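Local atomic coordinates of ferritin, putative (Archaeoglobus fulgidus, PDB entry 5LS9), a protein that probably stores iron inside a 24-subunit protein cage, as ferritins do, and in this humanized form serves as a tool for cell-targeted delivery. Residues Gln15-Ile20 / Gln73-Pro78; Trp49-Cys54 / Ser161-Thr166; Arg102-Val107 / Trp124-Gln129. The protein carries 10 engineered substitutions. One frame throughout, in Å; residues are numbered along the deposited sequence.

Contact 1. Residues Gln15-Ile20 / Gln73-Pro78; sequences QINAEI and QDIKKP. Engineered in segment 73-78: Gln73 (natural residue Tyr), Asp74 (natural residue Ala), Ile75 (natural residue Val), Lys76 (natural residue Glu), Lys77 (natural residue Glu). With MG (magnesium ion), chain M.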
# COMPACT_ATOMS: atom_id res chain seq x y z
N GLN F 15 50.48 -32.31 7.18
CA GLN F 15 49.98 -31.11 6.51
C GLN F 15 49.33 -30.18 7.53
O GLN F 15 49.72 -29.02 7.65
CB GLN F 15 49.03 -31.47 5.35
CG GLN F 15 48.51 -30.28 4.53
CD GLN F 15 49.61 -29.42 3.91
OE1 GLN F 15 50.76 -29.86 3.75
NE2 GLN F 15 49.26 -28.19 3.55
N ILE F 16 48.38 -30.72 8.31
CA ILE F 16 47.78 -29.97 9.42
C ILE F 16 48.85 -29.23 10.23
O ILE F 16 48.71 -28.05 10.51
CB ILE F 16 46.99 -30.87 10.39
CG1 ILE F 16 45.70 -31.37 9.76
CG2 ILE F 16 46.61 -30.09 11.64
CD1 ILE F 16 45.02 -32.47 10.54
N ASN F 17 49.92 -29.94 10.62
CA ASN F 17 51.02 -29.32 11.36
C ASN F 17 51.76 -28.26 10.56
O ASN F 17 52.13 -27.22 11.09
CB ASN F 17 52.02 -30.37 11.85
CG ASN F 17 52.94 -29.82 12.93
OD1 ASN F 17 52.50 -29.51 14.04
ND2 ASN F 17 54.23 -29.70 12.60
N ALA F 18 51.96 -28.54 9.27
CA ALA F 18 52.58 -27.58 8.34
C ALA F 18 51.71 -26.33 8.17
O ALA F 18 52.20 -25.20 8.19
CB ALA F 18 52.79 -28.24 6.98
N GLU F 19 50.41 -26.56 8.01
CA GLU F 19 49.45 -25.48 7.96
C GLU F 19 49.49 -24.69 9.27
O GLU F 19 49.43 -23.46 9.25
CB GLU F 19 48.03 -26.01 7.69
CG GLU F 19 47.82 -26.66 6.32
CD GLU F 19 47.78 -25.66 5.17
OE1 GLU F 19 48.08 -24.46 5.39
OE2 GLU F 19 47.43 -26.07 4.03
N ILE F 20 49.60 -25.39 10.40
CA ILE F 20 49.67 -24.71 11.71
C ILE F 20 51.01 -23.96 11.88
O ILE F 20 51.04 -22.89 12.49
CB ILE F 20 49.38 -25.67 12.90
CG1 ILE F 20 47.90 -26.07 12.89
CG2 ILE F 20 49.66 -24.98 14.23
CD1 ILE F 20 47.58 -27.26 13.78
N GLN F 73 51.71 -32.59 16.82
CA GLN F 73 53.14 -32.45 17.13
C GLN F 73 53.49 -31.06 17.63
O GLN F 73 52.65 -30.17 17.65
CB GLN F 73 54.01 -32.80 15.91
CG GLN F 73 54.42 -34.26 15.83
CD GLN F 73 53.23 -35.19 15.67
OE1 GLN F 73 52.45 -35.05 14.73
NE2 GLN F 73 53.10 -36.15 16.58
N ASP F 74 54.74 -30.89 18.05
CA ASP F 74 55.27 -29.60 18.49
C ASP F 74 55.50 -28.64 17.31
O ASP F 74 55.86 -29.06 16.20
CB ASP F 74 56.58 -29.81 19.25
CG ASP F 74 57.68 -30.40 18.39
OD1 ASP F 74 57.42 -31.41 17.70
OD2 ASP F 74 58.81 -29.85 18.40
N ILE F 75 55.30 -27.35 17.56
CA ILE F 75 55.48 -26.31 16.54
C ILE F 75 56.84 -25.62 16.70
O ILE F 75 57.21 -25.20 17.79
CB ILE F 75 54.36 -25.25 16.60
CG1 ILE F 75 52.99 -25.91 16.35
CG2 ILE F 75 54.60 -24.12 15.61
CD1 ILE F 75 52.84 -26.56 14.99
N LYS F 76 57.54 -25.49 15.57
CA LYS F 76 58.91 -24.95 15.55
C LYS F 76 58.92 -23.43 15.66
O LYS F 76 58.01 -22.76 15.18
CB LYS F 76 59.60 -25.33 14.24
CG LYS F 76 59.54 -26.80 13.85
CD LYS F 76 60.12 -27.70 14.92
CE LYS F 76 60.54 -29.04 14.33
NZ LYS F 76 61.54 -29.72 15.20
N LYS F 77 59.97 -22.89 16.28
CA LYS F 77 60.11 -21.43 16.39
C LYS F 77 60.32 -20.79 15.02
O LYS F 77 61.25 -21.16 14.29
CB LYS F 77 61.28 -21.05 17.29
CG LYS F 77 61.51 -19.55 17.33
CD LYS F 77 62.81 -19.17 18.02
CE LYS F 77 62.62 -18.95 19.51
NZ LYS F 77 63.83 -18.35 20.11
N PRO F 78 59.48 -19.81 14.67
CA PRO F 78 59.60 -19.17 13.36
C PRO F 78 60.73 -18.15 13.30
O PRO F 78 61.30 -17.79 14.33
CB PRO F 78 58.24 -18.49 13.20
CG PRO F 78 57.85 -18.12 14.59
CD PRO F 78 58.43 -19.18 15.49
MG MG M . 47.51 -23.43 3.35
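Asn17 and the engineered Gln73 mark the closest approach of the two backbones, their CA atoms 6.9 Å apart, where the irregular 73-78 segment runs past one flank of helix 6-35. Asn17 points at this segment with its CG anti to the backbone N (chi1 -164°), which brings the carboxamide alongside Gln73 and Ile75; its OD1 and Gln73 O are merely neighbours, since two carbonyl oxygens cannot bond to each other. The apolar half of the contact belongs to Ile75, an engineered residue. Its chain folds back at chi2 (-62°), bringing CD1 to 3.6 Å from Ile20 CG2, and the two isoleucines cross at about a right angle while Asn17 slides past Ile75 the other way. Tyr24 of the same chain and Tyr24 of a neighbouring subunit also pack on Ile75.

Two polar residues of the same helix serve the metal site. Glu19 OE1 binds the magnesium ion at 2.4 Å, and Gln15 NE2 donates to Glu19 OE2 from above the carboxylate plane, at 2.8 Å, so the amide probably steadies the ligand from a second shell. Aliphatic packing thus helps lay the loop on helix 6-35 at the subunit interface, where the neighbouring subunit supplies hydrogen bonds.

Contact 2. Residues Trp49-Cys54 / Ser161-Thr166; sequences WQEELC and SLRQFT. Engineered in segment 49-54: Cys54 (natural residue Met). With MG (magnesium ion), chain M.
Glu51 and Arg163 carry the polar part of this surface contact, coming from opposite directions into a salt bridge, with Glu51 OE2 oblique to the guanidinium and 2.5 Å from Arg163 NH2. The carboxylate and guanidinium planes stand 78° apart, so one oxygen and one nitrogen do most of the work and the groups are not matched side by side. The other oxygen, Glu51 OE1, lies 2.7 Å from Thr166 OG1. Both chains are stretched: Glu51 is extended beyond CG (chi2 174°), and Arg163 from CG to NE, a length that suits two residues reaching across from separate backbones.

Beside this pair Phe165 lies along the helix surface. Its CE1 is 3.5 Å from Gln50 CB, and its far end, CZ, comes to 3.8 Å from the sulfur SG of Cys54, an engineered residue. That sulfur sits obliquely to the ring, 5.0 Å from its centroid, in a sulfur-aromatic contact. A flat phenyl fits here because it can cover a turn of helix.

Further out, Arg163 is positioned by a hydrogen bond from NH1 to Gln48 OE1 and by a cation-pi contact with Trp44. With an alanine at Glu51, the guanidinium of Arg163 would probably be left without its carboxylate mate and freer to swing, and Thr166 would lose its polar neighbour.

The next residue, Glu52, turns to the bundle interior, where its OE1 binds the magnesium ion at 2.5 Å. Helix 39-65 receives the tail that follows helix 150-160 on one flank, while Trp49 packs on Ala23 and Leu27 of helix 6-35, and Trp49 and Leu53 meet Leu53 of a neighbouring subunit.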
# COMPACT_ATOMS: atom_id res chain seq x y z
N TRP F 49 46.99 -15.34 9.08
CA TRP F 49 47.17 -16.19 10.28
C TRP F 49 45.88 -16.93 10.62
O TRP F 49 45.88 -18.15 10.73
CB TRP F 49 47.70 -15.32 11.47
CG TRP F 49 47.09 -15.50 12.88
CD1 TRP F 49 46.15 -14.71 13.47
CD2 TRP F 49 47.44 -16.49 13.87
NE1 TRP F 49 45.86 -15.15 14.73
CE2 TRP F 49 46.64 -16.25 15.01
CE3 TRP F 49 48.34 -17.57 13.89
CZ2 TRP F 49 46.71 -17.03 16.16
CZ3 TRP F 49 48.41 -18.36 15.04
CH2 TRP F 49 47.60 -18.08 16.16
N GLN F 50 44.79 -16.18 10.74
CA GLN F 50 43.48 -16.79 10.95
C GLN F 50 43.14 -17.73 9.81
O GLN F 50 42.76 -18.87 10.04
CB GLN F 50 42.40 -15.71 11.06
CG GLN F 50 42.47 -14.86 12.32
CD GLN F 50 41.84 -13.50 12.13
OE1 GLN F 50 42.52 -12.52 11.81
NE2 GLN F 50 40.52 -13.42 12.31
N GLU F 51 43.29 -17.25 8.57
CA GLU F 51 42.86 -18.01 7.41
C GLU F 51 43.58 -19.35 7.25
O GLU F 51 42.95 -20.36 6.91
CB GLU F 51 43.02 -17.19 6.14
CG GLU F 51 41.93 -16.14 5.98
CD GLU F 51 42.18 -15.24 4.79
OE1 GLU F 51 41.45 -14.24 4.65
OE2 GLU F 51 43.11 -15.54 4.00
N GLU F 52 44.89 -19.36 7.49
CA GLU F 52 45.66 -20.60 7.47
C GLU F 52 45.24 -21.48 8.65
O GLU F 52 45.21 -22.71 8.55
CB GLU F 52 47.16 -20.32 7.48
CG GLU F 52 47.68 -19.67 6.20
CD GLU F 52 47.89 -20.65 5.04
OE1 GLU F 52 47.79 -21.88 5.24
OE2 GLU F 52 48.15 -20.17 3.91
N LEU F 53 44.90 -20.83 9.77
CA LEU F 53 44.36 -21.52 10.94
C LEU F 53 43.01 -22.20 10.64
O LEU F 53 42.69 -23.24 11.21
CB LEU F 53 44.22 -20.54 12.11
CG LEU F 53 44.64 -21.05 13.49
CD1 LEU F 53 46.15 -21.25 13.58
CD2 LEU F 53 44.19 -20.06 14.54
N CYS F 54 42.22 -21.61 9.75
CA CYS F 54 40.96 -22.22 9.31
C CYS F 54 41.22 -23.44 8.42
O CYS F 54 40.55 -24.47 8.58
CB CYS F 54 40.07 -21.21 8.56
SG CYS F 54 38.80 -20.43 9.59
N SER F 161 45.24 -2.80 4.93
CA SER F 161 44.35 -2.66 6.11
C SER F 161 42.94 -3.18 5.87
O SER F 161 42.30 -3.68 6.79
CB SER F 161 44.23 -1.20 6.55
OG SER F 161 45.43 -0.48 6.40
N LEU F 162 42.45 -3.06 4.64
CA LEU F 162 41.05 -3.35 4.31
C LEU F 162 40.74 -4.83 4.05
O LEU F 162 39.62 -5.18 3.69
CB LEU F 162 40.61 -2.49 3.12
CG LEU F 162 40.60 -0.96 3.33
CD1 LEU F 162 41.90 -0.31 2.91
CD2 LEU F 162 39.46 -0.31 2.55
N ARG F 163 41.73 -5.70 4.22
CA ARG F 163 41.46 -7.14 4.17
C ARG F 163 40.68 -7.56 5.42
O ARG F 163 40.79 -6.91 6.47
CB ARG F 163 42.76 -7.92 4.07
CG ARG F 163 42.56 -9.37 3.67
CD ARG F 163 43.84 -10.18 3.82
NE ARG F 163 43.64 -11.55 3.35
CZ ARG F 163 44.60 -12.47 3.27
NH1 ARG F 163 45.84 -12.18 3.65
NH2 ARG F 163 44.31 -13.68 2.82
N GLN F 164 39.89 -8.62 5.31
CA GLN F 164 39.12 -9.14 6.46
C GLN F 164 38.96 -10.66 6.45
O GLN F 164 39.27 -11.34 5.47
CB GLN F 164 37.75 -8.44 6.53
CG GLN F 164 37.77 -7.09 7.23
CD GLN F 164 36.39 -6.54 7.54
OE1 GLN F 164 35.39 -7.27 7.54
NE2 GLN F 164 36.32 -5.24 7.83
N PHE F 165 38.45 -11.19 7.56
CA PHE F 165 38.38 -12.62 7.83
C PHE F 165 37.34 -13.28 6.94
O PHE F 165 36.19 -12.86 6.91
CB PHE F 165 38.05 -12.81 9.31
CG PHE F 165 38.10 -14.23 9.80
CD1 PHE F 165 39.12 -15.10 9.41
CD2 PHE F 165 37.15 -14.69 10.71
CE1 PHE F 165 39.16 -16.40 9.89
CE2 PHE F 165 37.20 -15.99 11.19
CZ PHE F 165 38.20 -16.85 10.78
N THR F 166 37.73 -14.34 6.22
CA THR F 166 36.93 -14.91 5.12
C THR F 166 35.58 -15.58 5.48
O THR F 166 34.54 -15.16 4.97
CB THR F 166 37.77 -15.89 4.29
OG1 THR F 166 39.06 -15.32 4.02
CG2 THR F 166 37.09 -16.24 2.95
MG MG M . 47.51 -23.43 3.35

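Contact 3. Residues Arg102-Val107 / Trp124-Gln129; sequences RIHELV and WYVAEQ
Ile103 points into the seam with segment 124-129, an antiparallel packing of two helices of the four-helix ferritin bundle, 156° between their directions and 10.0 Å between axes at closest approach. Its CG1 stands anti to the carbonyl carbon (chi1 -73°), which sends CD1 across to a place between two residues of the other helix: 3.7 Å from Tyr125 CB and 3.8 Å from Gln129 CG. The isoleucine crosses both side chains at about a right angle, and a beta-branched aliphatic chain suits such a cleft because it offers methyls in two directions; CG2 serves the Tyr125 CB as well. His104, next along and exposed, brings ring atom NE2 to 4.1 Å from Val126 CG1, a loose van der Waals contact at the margin. One turn beyond Ile103, Val107 meets Val126 methyl to methyl, CG2 to CG2 at 3.6 Å. Short beta-branched side chains let methyls meet directly at this helix spacing, with no polar group to satisfy.

The polar ends on segment 124-129 point elsewhere. Tyr125 meets the seam mainly through CB, while its OH bonds to His55 O on helix 39-65; Gln129, whose side chain lies about 3 Å from the magnesium ion, has NE2 bonded to Glu96. Hydrocarbon stems thus make the seam, and van der Waals packing at Ile103 probably helps to place a metal-site amide.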
# COMPACT_ATOMS: atom_id res chain seq x y z
N ARG F 102 53.87 -29.39 -1.81
CA ARG F 102 53.52 -30.34 -0.76
C ARG F 102 52.10 -30.86 -0.97
O ARG F 102 51.85 -32.05 -0.78
CB ARG F 102 53.65 -29.68 0.61
CG ARG F 102 53.52 -30.64 1.79
CD ARG F 102 54.79 -31.45 2.01
NE ARG F 102 54.52 -32.78 2.57
CZ ARG F 102 54.11 -33.03 3.82
NH1 ARG F 102 53.89 -34.28 4.20
NH2 ARG F 102 53.91 -32.04 4.69
N ILE F 103 51.18 -29.99 -1.37
CA ILE F 103 49.81 -30.41 -1.62
C ILE F 103 49.68 -31.29 -2.87
O ILE F 103 48.93 -32.26 -2.85
CB ILE F 103 48.83 -29.21 -1.61
CG1 ILE F 103 48.66 -28.74 -0.16
CG2 ILE F 103 47.48 -29.58 -2.20
CD1 ILE F 103 47.88 -27.46 0.02
N HIS F 104 50.42 -30.98 -3.93
CA HIS F 104 50.37 -31.82 -5.14
C HIS F 104 50.96 -33.22 -4.92
O HIS F 104 50.68 -34.14 -5.69
CB HIS F 104 51.08 -31.14 -6.33
CG HIS F 104 50.19 -30.23 -7.12
ND1 HIS F 104 50.15 -30.24 -8.50
CD2 HIS F 104 49.32 -29.27 -6.72
CE1 HIS F 104 49.29 -29.33 -8.92
NE2 HIS F 104 48.77 -28.73 -7.86
N GLU F 105 51.76 -33.37 -3.87
CA GLU F 105 52.24 -34.69 -3.46
C GLU F 105 51.10 -35.53 -2.86
O GLU F 105 51.01 -36.73 -3.12
CB GLU F 105 53.44 -34.55 -2.49
CG GLU F 105 54.71 -34.04 -3.18
CD GLU F 105 55.91 -33.89 -2.26
OE1 GLU F 105 55.73 -33.94 -1.02
OE2 GLU F 105 57.05 -33.73 -2.76
N LEU F 106 50.23 -34.89 -2.08
CA LEU F 106 49.06 -35.56 -1.48
C LEU F 106 47.99 -35.90 -2.53
O LEU F 106 47.39 -36.98 -2.48
CB LEU F 106 48.42 -34.67 -0.39
CG LEU F 106 49.28 -34.16 0.76
CD1 LEU F 106 48.55 -33.11 1.59
CD2 LEU F 106 49.75 -35.30 1.65
N VAL F 107 47.75 -34.98 -3.45
CA VAL F 107 46.76 -35.15 -4.51
C VAL F 107 47.10 -36.36 -5.39
O VAL F 107 46.22 -37.14 -5.74
CB VAL F 107 46.61 -33.85 -5.36
CG1 VAL F 107 45.72 -34.06 -6.58
CG2 VAL F 107 46.06 -32.72 -4.52
N TRP F 124 39.94 -28.26 -3.14
CA TRP F 124 39.79 -26.95 -2.51
C TRP F 124 41.14 -26.30 -2.22
O TRP F 124 41.28 -25.08 -2.35
CB TRP F 124 39.01 -27.08 -1.21
CG TRP F 124 38.54 -25.80 -0.68
CD1 TRP F 124 37.38 -25.17 -0.97
CD2 TRP F 124 39.22 -24.97 0.26
NE1 TRP F 124 37.28 -24.00 -0.27
CE2 TRP F 124 38.40 -23.85 0.50
CE3 TRP F 124 40.44 -25.06 0.94
CZ2 TRP F 124 38.76 -22.83 1.38
CZ3 TRP F 124 40.80 -24.04 1.83
CH2 TRP F 124 39.96 -22.94 2.04
N TYR F 125 42.12 -27.12 -1.81
CA TYR F 125 43.50 -26.66 -1.55
C TYR F 125 44.32 -26.52 -2.82
O TYR F 125 45.21 -25.68 -2.89
CB TYR F 125 44.25 -27.59 -0.61
CG TYR F 125 43.67 -27.69 0.77
CD1 TYR F 125 42.71 -28.65 1.07
CD2 TYR F 125 44.10 -26.85 1.80
CE1 TYR F 125 42.17 -28.76 2.33
CE2 TYR F 125 43.57 -26.96 3.07
CZ TYR F 125 42.61 -27.92 3.33
OH TYR F 125 42.05 -28.07 4.58
N VAL F 126 44.06 -27.36 -3.82
CA VAL F 126 44.70 -27.20 -5.13
C VAL F 126 44.37 -25.81 -5.66
O VAL F 126 45.26 -25.06 -6.05
CB VAL F 126 44.25 -28.27 -6.17
CG1 VAL F 126 44.77 -27.95 -7.56
CG2 VAL F 126 44.73 -29.65 -5.76
N ALA F 127 43.07 -25.50 -5.65
CA ALA F 127 42.56 -24.20 -6.09
C ALA F 127 43.05 -23.07 -5.20
O ALA F 127 43.60 -22.08 -5.68
CB ALA F 127 41.04 -24.22 -6.12
N GLU F 128 42.85 -23.22 -3.89
CA GLU F 128 43.21 -22.18 -2.92
C GLU F 128 44.66 -21.71 -3.06
O GLU F 128 44.93 -20.51 -3.04
CB GLU F 128 42.95 -22.68 -1.50
CG GLU F 128 43.42 -21.75 -0.39
CD GLU F 128 42.78 -20.37 -0.44
OE1 GLU F 128 43.40 -19.42 0.11
OE2 GLU F 128 41.68 -20.22 -1.01
N GLN F 129 45.58 -22.66 -3.21
CA GLN F 129 47.00 -22.33 -3.35
C GLN F 129 47.35 -21.70 -4.72
O GLN F 129 48.52 -21.40 -4.98
CB GLN F 129 47.87 -23.57 -3.10
CG GLN F 129 47.85 -24.08 -1.66
CD GLN F 129 48.57 -23.18 -0.64
OE1 GLN F 129 48.23 -23.18 0.55
NE2 GLN F 129 49.57 -22.43 -1.09

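How the contacts relate
From the N terminus, helix 6-35 supplies 15-20 and helix 39-65 supplies 49-54 before the chain reaches 73-78 and closes contact 1. Contact 2, opened at 49-54, closes only at 161-166, so contacts 1 and 2 cross. Contact 3 opens and closes after contact 1, within the long span that contact 2 bridges, joining helices 85-112 and 116-146 as an antiparallel pair. Together they tie the long loop, the four-helix ferritin bundle and the C-terminal tail. Inside the bundle, Glu19, Glu52 and Gln129, one from each contact, make up the magnesium site, and Gln15 of contact 1 also packs on Arg102, Ile103 and Leu106 of contact 3.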